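Glutaredoxin 1 (Francisella tularensis subsp. tularensis, PDB 3MSZ) probably reduces disulfide bonds in other proteins as a small thiol-disulfide oxidoreductase of the glutaredoxin family, and binds glutathione. Local coordinates at residues 6-11 / 22-27; 18-23 / 61-66. All coordinates share one frame; numbering follows the deposited sequence. Where two conformers were deposited one is given.

Contact 1: 6-11 / 22-27; sequences VKIYTR and QWFEEN. With CAC (cacodylate ion), chain C.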
ATOM      1  N   VAL A   6       2.954   9.002  -1.513  1.00 37.79           N
ATOM      2  CA  VAL A   6       2.706   7.639  -1.062  1.00 34.61           C
ATOM      3  C   VAL A   6       1.277   7.484  -0.590  1.00 27.85           C
ATOM      4  O   VAL A   6       0.797   8.244   0.241  1.00 27.41           O
ATOM      5  CB  VAL A   6       3.612   7.253   0.110  1.00 34.27           C
ATOM      6  CG1 VAL A   6       3.336   5.771   0.535  1.00 27.68           C
ATOM      7  CG2 VAL A   6       5.087   7.483  -0.250  1.00 34.08           C
ATOM      8  N   LYS A   7       0.601   6.477  -1.117  1.00 25.19           N
ATOM      9  CA  LYS A   7      -0.718   6.117  -0.638  1.00 25.63           C
ATOM     10  C   LYS A   7      -0.708   4.665  -0.165  1.00 25.92           C
ATOM     11  O   LYS A   7      -0.225   3.764  -0.866  1.00 28.10           O
ATOM     12  CB  LYS A   7      -1.732   6.293  -1.777  1.00 35.01           C
ATOM     13  CG  LYS A   7      -3.157   5.950  -1.397  1.00 42.71           C
ATOM     14  CD  LYS A   7      -3.724   6.981  -0.437  1.00 56.06           C
ATOM     15  CE  LYS A   7      -5.196   6.746  -0.161  1.00 59.10           C
ATOM     16  NZ  LYS A   7      -6.039   7.033  -1.359  1.00 59.31           N
ATOM     17  N   ILE A   8      -1.228   4.441   1.040  0.69 24.43           N
ATOM     18  CA  ILE A   8      -1.335   3.100   1.598  0.69 21.80           C
ATOM     19  C   ILE A   8      -2.760   2.777   2.026  0.69 23.81           C
ATOM     20  O   ILE A   8      -3.384   3.527   2.791  0.69 24.06           O
ATOM     21  CB  ILE A   8      -0.458   2.898   2.859  0.69 18.58           C
ATOM     22  CG1 ILE A   8       0.907   3.585   2.686  0.69 24.83           C
ATOM     23  CG2 ILE A   8      -0.273   1.403   3.115  0.69 16.25           C
ATOM     24  CD1 ILE A   8       1.881   3.359   3.868  0.69 23.65           C
ATOM     25  N   TYR A   9      -3.249   1.635   1.554  1.00 22.36           N
ATOM     26  CA  TYR A   9      -4.544   1.140   1.939  1.00 21.08           C
ATOM     27  C   TYR A   9      -4.357   0.051   2.976  1.00 22.41           C
ATOM     28  O   TYR A   9      -3.591  -0.894   2.756  1.00 21.06           O
ATOM     29  CB  TYR A   9      -5.259   0.597   0.697  1.00 21.71           C
ATOM     30  CG  TYR A   9      -5.619   1.689  -0.293  1.00 28.41           C
ATOM     31  CD1 TYR A   9      -6.821   2.378  -0.175  1.00 32.00           C
ATOM     32  CD2 TYR A   9      -4.777   2.005  -1.360  1.00 33.45           C
ATOM     33  CE1 TYR A   9      -7.172   3.374  -1.083  1.00 33.19           C
ATOM     34  CE2 TYR A   9      -5.118   3.019  -2.285  1.00 31.84           C
ATOM     35  CZ  TYR A   9      -6.329   3.681  -2.134  1.00 35.29           C
ATOM     36  OH  TYR A   9      -6.706   4.681  -3.011  1.00 38.16           O
ATOM     37  N   THR A  10      -5.085   0.173   4.089  1.00 17.09           N
ATOM     38  CA  THR A  10      -4.864  -0.672   5.233  1.00 13.53           C
ATOM     39  C   THR A  10      -6.168  -1.051   5.929  1.00 21.64           C
ATOM     40  O   THR A  10      -7.253  -0.623   5.535  1.00 23.29           O
ATOM     41  CB  THR A  10      -3.985   0.057   6.295  1.00 21.96           C
ATOM     42  OG1 THR A  10      -4.716   1.173   6.796  1.00 27.13           O
ATOM     43  CG2 THR A  10      -2.696   0.585   5.668  1.00 21.58           C
ATOM     44  N   ARG A  11      -6.039  -1.892   6.950  1.00 24.76           N
ATOM     45  CA  ARG A  11      -7.108  -2.127   7.907  1.00 25.61           C
ATOM     46  C   ARG A  11      -6.448  -2.180   9.302  1.00 29.77           C
ATOM     47  O   ARG A  11      -5.208  -2.382   9.425  1.00 25.62           O
ATOM     48  CB  ARG A  11      -7.849  -3.430   7.575  1.00 21.32           C
ATOM     49  CG  ARG A  11      -7.063  -4.702   7.972  1.00 23.02           C
ATOM     50  CD  ARG A  11      -7.856  -5.963   7.594  1.00 23.65           C
ATOM     51  NE  ARG A  11      -7.108  -7.197   7.880  1.00 25.80           N
ATOM     52  CZ  ARG A  11      -6.928  -7.719   9.100  1.00 26.90           C
ATOM     53  NH1 ARG A  11      -6.258  -8.852   9.241  1.00 30.12           N
ATOM     54  NH2 ARG A  11      -7.434  -7.127  10.181  1.00 27.76           N
ATOM     55  N   GLN A  22       5.470   1.627   9.369  1.00 23.11           N
ATOM     56  CA  GLN A  22       6.692   1.767  10.146  1.00 22.22           C
ATOM     57  C   GLN A  22       7.908   1.969   9.253  1.00 23.74           C
ATOM     58  O   GLN A  22       8.804   2.756   9.576  1.00 22.45           O
ATOM     59  CB  GLN A  22       6.903   0.510  10.981  1.00 21.14           C
ATOM     60  CG  GLN A  22       8.176   0.538  11.760  1.00 26.38           C
ATOM     61  CD  GLN A  22       8.348  -0.730  12.610  1.00 30.66           C
ATOM     62  OE1 GLN A  22       8.177  -0.704  13.825  1.00 34.37           O
ATOM     63  NE2 GLN A  22       8.673  -1.834  11.958  1.00 21.39           N
ATOM     64  N   TRP A  23       7.944   1.265   8.123  1.00 20.62           N
ATOM     65  CA  TRP A  23       9.053   1.438   7.192  1.00 25.74           C
ATOM     66  C   TRP A  23       9.121   2.879   6.659  1.00 24.79           C
ATOM     67  O   TRP A  23      10.194   3.495   6.596  1.00 22.54           O
ATOM     68  CB  TRP A  23       8.962   0.445   6.021  1.00 28.52           C
ATOM     69  CG  TRP A  23      10.194   0.475   5.142  1.00 31.54           C
ATOM     70  CD1 TRP A  23      11.359  -0.243   5.327  1.00 37.24           C
ATOM     71  CD2 TRP A  23      10.414   1.292   3.977  1.00 27.98           C
ATOM     72  NE1 TRP A  23      12.270   0.071   4.343  1.00 38.29           N
ATOM     73  CE2 TRP A  23      11.719   0.999   3.495  1.00 35.18           C
ATOM     74  CE3 TRP A  23       9.641   2.234   3.294  1.00 25.12           C
ATOM     75  CZ2 TRP A  23      12.263   1.611   2.343  1.00 31.15           C
ATOM     76  CZ3 TRP A  23      10.191   2.853   2.141  1.00 36.45           C
ATOM     77  CH2 TRP A  23      11.493   2.538   1.691  1.00 34.15           C
ATOM     78  N   PHE A  24       7.980   3.406   6.239  1.00 24.21           N
ATOM     79  CA  PHE A  24       7.932   4.774   5.734  1.00 29.58           C
ATOM     80  C   PHE A  24       8.320   5.764   6.829  1.00 29.24           C
ATOM     81  O   PHE A  24       9.114   6.681   6.591  1.00 26.26           O
ATOM     82  CB  PHE A  24       6.549   5.089   5.152  1.00 28.23           C
ATOM     83  CG  PHE A  24       6.313   4.428   3.814  1.00 27.12           C
ATOM     84  CD1 PHE A  24       7.036   4.836   2.691  1.00 28.46           C
ATOM     85  CD2 PHE A  24       5.404   3.395   3.681  1.00 29.81           C
ATOM     86  CE1 PHE A  24       6.857   4.218   1.448  1.00 31.16           C
ATOM     87  CE2 PHE A  24       5.198   2.782   2.438  1.00 31.04           C
ATOM     88  CZ  PHE A  24       5.940   3.195   1.322  1.00 27.43           C
ATOM     89  N   GLU A  25       7.762   5.558   8.022  1.00 24.33           N
ATOM     90  CA  GLU A  25       8.073   6.400   9.182  1.00 30.70           C
ATOM     91  C   GLU A  25       9.552   6.362   9.582  1.00 29.07           C
ATOM     92  O   GLU A  25      10.111   7.389   9.933  1.00 26.16           O
ATOM     93  CB  GLU A  25       7.174   6.042  10.377  1.00 34.95           C
ATOM     94  CG  GLU A  25       5.727   6.517  10.170  1.00 49.10           C
ATOM     95  CD  GLU A  25       4.685   5.776  11.009  1.00 61.76           C
ATOM     96  OE1 GLU A  25       4.948   4.647  11.489  1.00 61.40           O
ATOM     97  OE2 GLU A  25       3.578   6.335  11.172  1.00 67.40           O
ATOM     98  N   GLU A  26      10.180   5.191   9.543  1.00 26.41           N
ATOM     99  CA  GLU A  26      11.595   5.059   9.937  1.00 29.14           C
ATOM    100  C   GLU A  26      12.492   5.712   8.913  1.00 28.12           C
ATOM    101  O   GLU A  26      13.668   5.984   9.172  1.00 29.74           O
ATOM    102  CB  GLU A  26      11.997   3.578  10.160  1.00 33.21           C
ATOM    103  CG  GLU A  26      11.306   2.925  11.408  1.00 39.04           C
ATOM    104  CD  GLU A  26      11.657   3.629  12.763  1.00 52.25           C
ATOM    105  OE1 GLU A  26      12.790   4.122  12.936  1.00 43.81           O
ATOM    106  OE2 GLU A  26      10.792   3.695  13.663  1.00 60.37           O
ATOM    107  N   ASN A  27      11.920   6.021   7.756  1.00 23.19           N
ATOM    108  CA  ASN A  27      12.663   6.711   6.704  1.00 19.77           C
ATOM    109  C   ASN A  27      12.154   8.143   6.442  1.00 27.73           C
ATOM    110  O   ASN A  27      12.475   8.775   5.426  1.00 31.53           O
ATOM    111  CB  ASN A  27      12.671   5.858   5.433  1.00 23.51           C
ATOM    112  CG  ASN A  27      13.558   4.633   5.589  1.00 31.53           C
ATOM    113  OD1 ASN A  27      14.774   4.748   5.509  1.00 34.25           O
ATOM    114  ND2 ASN A  27      12.962   3.476   5.910  1.00 30.77           N
TER
HETATM  115 AS   CAC C  91      -6.315  -9.539   5.109  1.00161.33          AS
HETATM  116  O1  CAC C  91      -5.442  -9.388   6.603  1.00 83.18           O
HETATM  117  O2  CAC C  91      -5.304  -8.815   3.915  1.00 35.09           O
HETATM  118  C1  CAC C  91      -6.616 -11.431   4.670  1.00 85.65           C
HETATM  119  C2  CAC C  91      -8.013  -8.572   5.182  1.00 72.72           C

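Contact 2: 18-23 / 61-66; sequences VWAKQW and TVPQIF. With GSH (glutathione), chain D; CAC (cacodylate ion), chain C.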
ATOM      1  N   VAL A  18       1.044  -2.393   9.553  1.00 20.95           N
ATOM      2  CA  VAL A  18       1.866  -1.617  10.511  1.00 20.15           C
ATOM      3  C   VAL A  18       3.350  -1.692  10.074  1.00 22.18           C
ATOM      4  O   VAL A  18       4.051  -0.692  10.130  1.00 19.81           O
ATOM      5  CB  VAL A  18       1.631  -2.093  11.996  1.00 25.22           C
ATOM      6  CG1 VAL A  18       2.709  -1.536  12.995  1.00 20.91           C
ATOM      7  CG2 VAL A  18       0.258  -1.672  12.452  1.00 30.24           C
ATOM      8  N   TRP A  19       3.819  -2.867   9.612  1.00 18.14           N
ATOM      9  CA  TRP A  19       5.211  -2.959   9.152  1.00 21.84           C
ATOM     10  C   TRP A  19       5.463  -2.013   7.982  1.00 22.35           C
ATOM     11  O   TRP A  19       6.529  -1.436   7.861  1.00 19.92           O
ATOM     12  CB  TRP A  19       5.619  -4.379   8.743  1.00 20.40           C
ATOM     13  CG  TRP A  19       5.356  -5.411   9.793  1.00 23.07           C
ATOM     14  CD1 TRP A  19       4.945  -6.701   9.587  1.00 23.02           C
ATOM     15  CD2 TRP A  19       5.443  -5.236  11.215  1.00 19.99           C
ATOM     16  NE1 TRP A  19       4.776  -7.344  10.800  1.00 22.05           N
ATOM     17  CE2 TRP A  19       5.103  -6.472  11.811  1.00 25.88           C
ATOM     18  CE3 TRP A  19       5.822  -4.169  12.049  1.00 18.73           C
ATOM     19  CZ2 TRP A  19       5.096  -6.662  13.204  1.00 29.39           C
ATOM     20  CZ3 TRP A  19       5.816  -4.366  13.433  1.00 23.83           C
ATOM     21  CH2 TRP A  19       5.440  -5.595  13.987  1.00 24.12           C
ATOM     22  N   ALA A  20       4.484  -1.869   7.113  1.00 15.97           N
ATOM     23  CA  ALA A  20       4.656  -1.008   5.953  1.00 20.61           C
ATOM     24  C   ALA A  20       4.756   0.442   6.369  1.00 22.66           C
ATOM     25  O   ALA A  20       5.636   1.195   5.896  1.00 21.95           O
ATOM     26  CB  ALA A  20       3.456  -1.209   4.944  1.00 20.51           C
ATOM     27  N   LYS A  21       3.819   0.869   7.212  1.00 24.76           N
ATOM     28  CA  LYS A  21       3.815   2.260   7.727  1.00 25.90           C
ATOM     29  C   LYS A  21       5.090   2.559   8.503  1.00 25.86           C
ATOM     30  O   LYS A  21       5.705   3.612   8.338  1.00 28.60           O
ATOM     31  CB  LYS A  21       2.597   2.501   8.615  1.00 26.95           C
ATOM     32  CG  LYS A  21       1.289   2.493   7.831  1.00 28.05           C
ATOM     33  CD  LYS A  21       0.087   2.838   8.706  1.00 29.25           C
ATOM     34  CE  LYS A  21      -0.426   1.596   9.426  1.00 33.43           C
ATOM     35  NZ  LYS A  21      -1.630   1.891  10.270  1.00 38.02           N
ATOM     36  N   GLN A  22       5.470   1.627   9.369  1.00 23.11           N
ATOM     37  CA  GLN A  22       6.692   1.767  10.146  1.00 22.22           C
ATOM     38  C   GLN A  22       7.908   1.969   9.253  1.00 23.74           C
ATOM     39  O   GLN A  22       8.804   2.756   9.576  1.00 22.45           O
ATOM     40  CB  GLN A  22       6.903   0.510  10.981  1.00 21.14           C
ATOM     41  CG  GLN A  22       8.176   0.538  11.760  1.00 26.38           C
ATOM     42  CD  GLN A  22       8.348  -0.730  12.610  1.00 30.66           C
ATOM     43  OE1 GLN A  22       8.177  -0.704  13.825  1.00 34.37           O
ATOM     44  NE2 GLN A  22       8.673  -1.834  11.958  1.00 21.39           N
ATOM     45  N   TRP A  23       7.944   1.265   8.123  1.00 20.62           N
ATOM     46  CA  TRP A  23       9.053   1.438   7.192  1.00 25.74           C
ATOM     47  C   TRP A  23       9.121   2.879   6.659  1.00 24.79           C
ATOM     48  O   TRP A  23      10.194   3.495   6.596  1.00 22.54           O
ATOM     49  CB  TRP A  23       8.962   0.445   6.021  1.00 28.52           C
ATOM     50  CG  TRP A  23      10.194   0.475   5.142  1.00 31.54           C
ATOM     51  CD1 TRP A  23      11.359  -0.243   5.327  1.00 37.24           C
ATOM     52  CD2 TRP A  23      10.414   1.292   3.977  1.00 27.98           C
ATOM     53  NE1 TRP A  23      12.270   0.071   4.343  1.00 38.29           N
ATOM     54  CE2 TRP A  23      11.719   0.999   3.495  1.00 35.18           C
ATOM     55  CE3 TRP A  23       9.641   2.234   3.294  1.00 25.12           C
ATOM     56  CZ2 TRP A  23      12.263   1.611   2.343  1.00 31.15           C
ATOM     57  CZ3 TRP A  23      10.191   2.853   2.141  1.00 36.45           C
ATOM     58  CH2 TRP A  23      11.493   2.538   1.691  1.00 34.15           C
ATOM     59  N   THR A  61      -5.524  -8.584  -0.621  1.00 23.90           N
ATOM     60  CA  THR A  61      -5.066  -8.398   0.748  1.00 27.95           C
ATOM     61  C   THR A  61      -4.675  -6.932   0.947  1.00 24.48           C
ATOM     62  O   THR A  61      -4.553  -6.159  -0.017  1.00 19.60           O
ATOM     63  CB  THR A  61      -3.827  -9.284   1.044  1.00 27.35           C
ATOM     64  OG1 THR A  61      -2.700  -8.821   0.281  1.00 27.61           O
ATOM     65  CG2 THR A  61      -4.111 -10.746   0.661  1.00 30.53           C
ATOM     66  N   VAL A  62      -4.483  -6.546   2.203  1.00 28.22           N
ATOM     67  CA  VAL A  62      -3.822  -5.279   2.519  1.00 30.65           C
ATOM     68  C   VAL A  62      -2.588  -5.642   3.319  1.00 25.93           C
ATOM     69  O   VAL A  62      -2.529  -6.719   3.882  1.00 23.42           O
ATOM     70  CB  VAL A  62      -4.722  -4.329   3.328  1.00 28.58           C
ATOM     71  CG1 VAL A  62      -5.773  -3.700   2.405  1.00 26.41           C
ATOM     72  CG2 VAL A  62      -5.383  -5.105   4.477  1.00 27.59           C
ATOM     73  N   PRO A  63      -1.592  -4.746   3.358  1.00 28.38           N
ATOM     74  CA  PRO A  63      -1.619  -3.415   2.743  1.00 25.18           C
ATOM     75  C   PRO A  63      -1.436  -3.442   1.212  1.00 23.98           C
ATOM     76  O   PRO A  63      -0.890  -4.400   0.660  1.00 21.75           O
ATOM     77  CB  PRO A  63      -0.408  -2.726   3.395  1.00 21.91           C
ATOM     78  CG  PRO A  63       0.552  -3.853   3.549  1.00 21.11           C
ATOM     79  CD  PRO A  63      -0.269  -5.048   3.946  1.00 23.03           C
ATOM     80  N   GLN A  64      -1.898  -2.377   0.558  1.00 26.14           N
ATOM     81  CA  GLN A  64      -1.563  -2.077  -0.836  1.00 23.87           C
ATOM     82  C   GLN A  64      -0.953  -0.682  -0.877  1.00 24.03           C
ATOM     83  O   GLN A  64      -1.556   0.308  -0.431  1.00 22.85           O
ATOM     84  CB  GLN A  64      -2.782  -2.170  -1.782  1.00 18.58           C
ATOM     85  CG  GLN A  64      -3.372  -3.606  -1.912  1.00 22.03           C
ATOM     86  CD  GLN A  64      -2.362  -4.669  -2.382  1.00 22.84           C
ATOM     87  OE1 GLN A  64      -2.451  -5.851  -2.012  1.00 29.19           O
ATOM     88  NE2 GLN A  64      -1.396  -4.251  -3.179  1.00 18.65           N
ATOM     89  N   ILE A  65       0.247  -0.612  -1.446  1.00 22.49           N
ATOM     90  CA  ILE A  65       1.033   0.603  -1.451  1.00 21.80           C
ATOM     91  C   ILE A  65       1.195   1.156  -2.872  1.00 27.38           C
ATOM     92  O   ILE A  65       1.562   0.420  -3.801  1.00 23.87           O
ATOM     93  CB  ILE A  65       2.429   0.301  -0.866  1.00 25.51           C
ATOM     94  CG1 ILE A  65       2.279  -0.211   0.573  1.00 27.11           C
ATOM     95  CG2 ILE A  65       3.337   1.548  -0.961  1.00 25.35           C
ATOM     96  CD1 ILE A  65       3.468  -0.992   1.067  1.00 29.84           C
ATOM     97  N   PHE A  66       0.881   2.438  -3.045  1.00 22.91           N
ATOM     98  CA  PHE A  66       1.130   3.121  -4.313  1.00 26.40           C
ATOM     99  C   PHE A  66       2.123   4.265  -4.099  1.00 30.04           C
ATOM    100  O   PHE A  66       2.039   5.012  -3.123  1.00 29.08           O
ATOM    101  CB  PHE A  66      -0.162   3.660  -4.915  1.00 27.05           C
ATOM    102  CG  PHE A  66      -1.200   2.604  -5.170  1.00 28.59           C
ATOM    103  CD1 PHE A  66      -1.450   2.147  -6.450  1.00 28.43           C
ATOM    104  CD2 PHE A  66      -1.932   2.066  -4.118  1.00 30.00           C
ATOM    105  CE1 PHE A  66      -2.430   1.155  -6.689  1.00 25.95           C
ATOM    106  CE2 PHE A  66      -2.915   1.096  -4.353  1.00 31.70           C
ATOM    107  CZ  PHE A  66      -3.156   0.646  -5.636  1.00 26.96           C
TER
HETATM  108  N1  GSH D  92       2.844 -14.426  -0.986  1.00 58.88           N
HETATM  109  CA1 GSH D  92       2.476 -13.219  -0.265  1.00 56.34           C
HETATM  110  C1  GSH D  92       0.986 -12.965  -0.202  1.00 60.66           C
HETATM  111  O11 GSH D  92       0.295 -12.947  -1.250  1.00 61.79           O
HETATM  112  O12 GSH D  92       0.426 -12.752   0.913  1.00 53.72           O
HETATM  113  CB1 GSH D  92       2.920 -13.265   1.189  1.00 43.90           C
HETATM  114  CG1 GSH D  92       2.538 -11.848   1.618  1.00 28.35           C
HETATM  115  CD1 GSH D  92       3.036 -11.487   2.959  1.00 36.84           C
HETATM  116  OE1 GSH D  92       4.380 -11.753   3.315  1.00 33.82           O
HETATM  117  N2  GSH D  92       2.088 -10.898   3.676  1.00 39.34           N
HETATM  118  CA2 GSH D  92       1.227  -9.976   2.979  1.00 37.86           C
HETATM  119  C2  GSH D  92       1.988  -8.800   2.472  1.00 36.46           C
HETATM  120  O2  GSH D  92       1.362  -7.521   2.397  1.00 28.35           O
HETATM  121  CB2 GSH D  92       0.163  -9.486   3.934  1.00 50.59           C
HETATM  122  SG2 GSH D  92      -1.363 -10.441   3.760  1.00 60.55           S
HETATM  123  N3  GSH D  92       3.270  -9.049   2.123  1.00 35.13           N
HETATM  124  CA3 GSH D  92       3.716  -8.751   0.786  1.00 40.86           C
HETATM  125  C3  GSH D  92       2.793  -9.292  -0.309  1.00 56.09           C
HETATM  126  O31 GSH D  92       1.921 -10.174  -0.119  1.00 72.50           O
HETATM  127  O32 GSH D  92       2.864  -8.872  -1.472  1.00 47.86           O
HETATM  128 AS   CAC C  91      -6.315  -9.539   5.109  1.00161.33          AS
HETATM  129  O1  CAC C  91      -5.442  -9.388   6.603  1.00 83.18           O
HETATM  130  O2  CAC C  91      -5.304  -8.815   3.915  1.00 35.09           O
HETATM  131  C1  CAC C  91      -6.616 -11.431   4.670  1.00 85.65           C
HETATM  132  C2  CAC C  91      -8.013  -8.572   5.182  1.00 72.72           C

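Contact 1: 6-11 / 22-27
This is buried apolar packing between strand 6-10 and the later part of helix 15-26, inside the beta-alpha-beta unit that opens the thioredoxin-type fold. One ring carries the helix side: Phe24 reaches to Val6 and Ile8, two strand residues whose side chains point to the helix, while Lys7 between them points away. Val6 and Phe24 approach from opposite directions. Val6 CG1 lies over one face, 4.0 Å from the centroid of the Phe24 ring and 19° off the normal, a CH-pi contact offset toward the rim. The closest ring atom is Phe24 CZ, 3.7 Å from Val6 CG1. With chi1 at -179°, CG1 stands anti to the backbone N and is the branch that meets the ring face, leaving CG2 on the Phe24 CE1 side. Ile8 instead slides past the ring. In the conformer given, one of two deposited, Ile8 CD1 comes obliquely to within 3.5 Å of Phe24 CD2. Trp23 CE3 lies over the opposite face of the Phe24 ring, which is thus covered on both sides. Within segment 22-27, Asn27 ND2 donates to Trp23 O at 2.9 Å, a fairly straight bond (163°), and the same amide nitrogen sits above the centre of the Trp23 ring. Arg11 NE and NH1 both bond to O1 of a cacodylate ion, probably from the crystallisation liquor; O1 lies in the guanidinium plane. Strand 6-10 is an inner strand, bonded through its backbone to Asp32 and Thr34 on one side and to Gln64 and Phe66 on the other. Phe24 also touches Ile29 and, on helix 75-80, Leu78.

Contact 2: 18-23 / 61-66
A cis peptide bond before Pro63 sets the course of the chain where segment 61-66 meets helix 15-26. Cis-Pro here is a hallmark of the thioredoxin fold, next to the redox-active cysteines. The contact itself is small and apolar. Ala20 turns its CB from the helix toward the segment and meets two side chains, Pro63 and Ile65. Ile65 CD1 is 3.9 Å from Ala20 CB. Ile65 reaches this point through CG1, which stands beside the backbone N and anti to the carbonyl carbon (chi1 -60°). The proline ring comes with its CG: Pro63 CG is 4.2 Å from Ala20 CB. Ala20 brings just a methyl to this meeting, and the CA atoms of Ala20 and Pro63 are 7.4 Å apart. Pro63 also touches Tyr16 and Cys17, and Cys17 forms a disulfide with Cys14 in a structure of this protein. Thr61, Val62 and Pro63 all line the glutathione pocket. Pro63 CD lies 3.3 Å from glutathione O2, and Thr61 CB lies 3.8 Å from glutathione SG2. The backbone N of Val62 donates to cacodylate O2 at 3.0 Å, with an N-H...O angle of 159°. Arg11 binds the ion's other oxygen, O1. Beyond the proline, strand 64-67 joins the sheet between strands 6-10 and 70-73. The apolar meeting of Ala20 with Pro63 and Ile65 thus contrasts with the polar backbone just before the proline, where the Val62 N-H is taken up by cacodylate. This is consistent with a cis-Pro loop that packs on the active-site helix and, as in related glutaredoxins, can offer the backbone before the proline to glutathione or a peptide.

How the contacts relate
Contacts 1 and 2 are two levels of one helix-on-sheet interface, their centres 5 Å apart. Both use helix 15-26: contact 2 takes the part nearer the CxxC cysteines, contact 1 the part that follows. Their helix segments overlap at Gln22 and Trp23, though neither residue makes the contact. Their strands, 6-10 and 64-67, are antiparallel neighbours in the sheet. Along the chain come segment 6-11, the helix, then segment 61-66. The helix that begins at the CxxC cysteines is thus packed on both central strands. The pocket residues Thr61, Val62 and Pro63 lie just before one of these strands, and the cacodylate ion bridges the two contacts there.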